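Local atomic coordinates of Phosphoglucosamine/phosphogalactosamine mutase (Sulfolobus tokodaii, PDB entry 2F7L), a protein that catalyses the magnesium-dependent interconversion of the 6-phosphates and 1-phosphates of glucosamine and galactosamine on the route to UDP-GlcNAc and UDP-GalNAc. Residues S267-V272 against F346-E351. Sequence-based numbering, arbitrary orientation.
Sequences SYWASV and FALMLE
Trp269 reaches from one helix to the next and gives its indole N-H to the carboxylate of Glu351, NE1 to OE2 at 2.7 Å with an angle of 156° at the hydrogen. OE2 receives this bond on its anti side, tilted out of the carboxylate plane, while the acceptor sits at the ring edge, slightly tilted from the indole plane. The two flat groups stand almost perpendicular, 88° apart. With CG anti to the backbone N (chi1 -164°), the indole continues the course of a CB that already points toward 346-351. Leu348 adds a looser apolar contact, CD2 to Trp269 CD1 at 4.4 Å; its backbone O lies 3.8 Å from the same carbon, oblique to the ring. An alanine in place of Trp269 would probably open a gap beside Leu348 and leave OE2 without its indole donor. OE2 also forms a salt bridge with Lys273, just past 267-272, and OE1 accepts a bond from Asp164 N; such partners probably favour an ionised carboxylate. The contact joins helices 259-272 and 342-356 of the third alpha/beta/alpha domain of this phosphohexose mutase, away from the phosphoserine and magnesium sites inferred by similarity. Trp269 also touches Leu352, Asn355 and Glu356 of the latter helix, while Phe346 packs on helix 188-194 and Met349 and Leu350 on strand 236-239.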
loop_
_atom_site.group_PDB
_atom_site.type_symbol
_atom_site.label_atom_id
_atom_site.label_comp_id
_atom_site.label_asym_id
_atom_site.label_seq_id
_atom_site.Cartn_x
_atom_site.Cartn_y
_atom_site.Cartn_z
ATOM N N SER A 267 8.001 3.840 -11.998
ATOM C CA SER A 267 9.144 2.942 -11.948
ATOM C C SER A 267 10.144 3.442 -13.004
ATOM O O SER A 267 11.361 3.329 -12.864
ATOM C CB SER A 267 8.678 1.518 -12.255
ATOM O OG SER A 267 9.528 0.576 -11.631
ATOM N N TYR A 268 9.608 4.021 -14.062
ATOM C CA TYR A 268 10.428 4.559 -15.134
ATOM C C TYR A 268 11.225 5.783 -14.656
ATOM O O TYR A 268 12.462 5.794 -14.672
ATOM C CB TYR A 268 9.526 4.944 -16.306
ATOM C CG TYR A 268 10.204 5.801 -17.328
ATOM C CD1 TYR A 268 11.310 5.327 -18.035
ATOM C CD2 TYR A 268 9.765 7.105 -17.569
ATOM C CE1 TYR A 268 11.969 6.134 -18.959
ATOM C CE2 TYR A 268 10.419 7.923 -18.491
ATOM C CZ TYR A 268 11.519 7.430 -19.181
ATOM O OH TYR A 268 12.180 8.237 -20.076
ATOM N N TRP A 269 10.498 6.814 -14.246
ATOM C CA TRP A 269 11.099 8.041 -13.765
ATOM C C TRP A 269 12.202 7.786 -12.739
ATOM O O TRP A 269 13.198 8.505 -12.692
ATOM C CB TRP A 269 10.018 8.921 -13.148
ATOM C CG TRP A 269 10.452 10.319 -12.966
ATOM C CD1 TRP A 269 10.329 11.078 -11.840
ATOM C CD2 TRP A 269 11.052 11.160 -13.954
ATOM N NE1 TRP A 269 10.816 12.345 -12.065
ATOM C CE2 TRP A 269 11.264 12.423 -13.357
ATOM C CE3 TRP A 269 11.434 10.970 -15.290
ATOM C CZ2 TRP A 269 11.835 13.490 -14.051
ATOM C CZ3 TRP A 269 12.003 12.034 -15.977
ATOM C CH2 TRP A 269 12.197 13.276 -15.354
ATOM N N ALA A 270 12.024 6.760 -11.915
ATOM C CA ALA A 270 13.014 6.445 -10.891
ATOM C C ALA A 270 14.381 6.126 -11.493
ATOM O O ALA A 270 15.412 6.430 -10.881
ATOM C CB ALA A 270 12.539 5.287 -10.027
ATOM N N SER A 271 14.394 5.512 -12.677
ATOM C CA SER A 271 15.653 5.178 -13.360
ATOM C C SER A 271 16.286 6.448 -13.935
ATOM O O SER A 271 17.509 6.582 -13.987
ATOM C CB SER A 271 15.406 4.196 -14.502
ATOM O OG SER A 271 14.599 4.812 -15.492
ATOM N N VAL A 272 15.443 7.369 -14.378
ATOM C CA VAL A 272 15.921 8.627 -14.924
ATOM C C VAL A 272 16.619 9.432 -13.829
ATOM O O VAL A 272 17.582 10.143 -14.103
ATOM C CB VAL A 272 14.754 9.463 -15.498
ATOM C CG1 VAL A 272 15.238 10.840 -15.896
ATOM C CG2 VAL A 272 14.138 8.740 -16.701
ATOM N N PHE A 346 2.631 11.059 -5.517
ATOM C CA PHE A 346 2.004 12.224 -6.130
ATOM C C PHE A 346 3.072 13.248 -6.567
ATOM O O PHE A 346 2.958 13.878 -7.628
ATOM C CB PHE A 346 1.039 12.868 -5.133
ATOM C CG PHE A 346 0.576 14.239 -5.538
ATOM C CD1 PHE A 346 -0.400 14.403 -6.506
ATOM C CD2 PHE A 346 1.121 15.373 -4.948
ATOM C CE1 PHE A 346 -0.834 15.672 -6.878
ATOM C CE2 PHE A 346 0.694 16.646 -5.318
ATOM C CZ PHE A 346 -0.287 16.792 -6.286
ATOM N N ALA A 347 4.105 13.405 -5.740
ATOM C CA ALA A 347 5.199 14.328 -6.019
ATOM C C ALA A 347 6.040 13.852 -7.209
ATOM O O ALA A 347 6.412 14.644 -8.085
ATOM C CB ALA A 347 6.093 14.475 -4.783
ATOM N N LEU A 348 6.364 12.566 -7.226
ATOM C CA LEU A 348 7.150 12.024 -8.307
ATOM C C LEU A 348 6.368 12.142 -9.597
ATOM O O LEU A 348 6.942 12.375 -10.658
ATOM C CB LEU A 348 7.485 10.562 -8.043
ATOM C CG LEU A 348 8.551 10.315 -6.978
ATOM C CD1 LEU A 348 8.650 8.828 -6.674
ATOM C CD2 LEU A 348 9.882 10.852 -7.464
ATOM N N MET A 349 5.054 11.997 -9.509
ATOM C CA MET A 349 4.232 12.066 -10.705
ATOM C C MET A 349 4.279 13.458 -11.295
ATOM O O MET A 349 4.476 13.620 -12.494
ATOM C CB MET A 349 2.786 11.674 -10.396
ATOM C CG MET A 349 1.909 11.499 -11.637
ATOM S SD MET A 349 2.448 10.146 -12.706
ATOM C CE MET A 349 1.333 8.834 -12.187
ATOM N N LEU A 350 4.084 14.465 -10.448
ATOM C CA LEU A 350 4.129 15.854 -10.900
ATOM C C LEU A 350 5.513 16.186 -11.473
ATOM O O LEU A 350 5.645 17.128 -12.254
ATOM C CB LEU A 350 3.803 16.820 -9.751
ATOM C CG LEU A 350 2.359 16.868 -9.247
ATOM C CD1 LEU A 350 2.201 18.021 -8.285
ATOM C CD2 LEU A 350 1.397 17.040 -10.406
ATOM N N GLU A 351 6.541 15.433 -11.084
ATOM C CA GLU A 351 7.862 15.700 -11.622
ATOM C C GLU A 351 7.869 15.114 -13.031
ATOM O O GLU A 351 7.974 15.846 -14.010
ATOM C CB GLU A 351 8.973 15.069 -10.769
ATOM C CG GLU A 351 10.163 16.015 -10.570
ATOM C CD GLU A 351 11.451 15.329 -10.090
ATOM O OE1 GLU A 351 12.394 16.052 -9.681
ATOM O OE2 GLU A 351 11.536 14.078 -10.127
#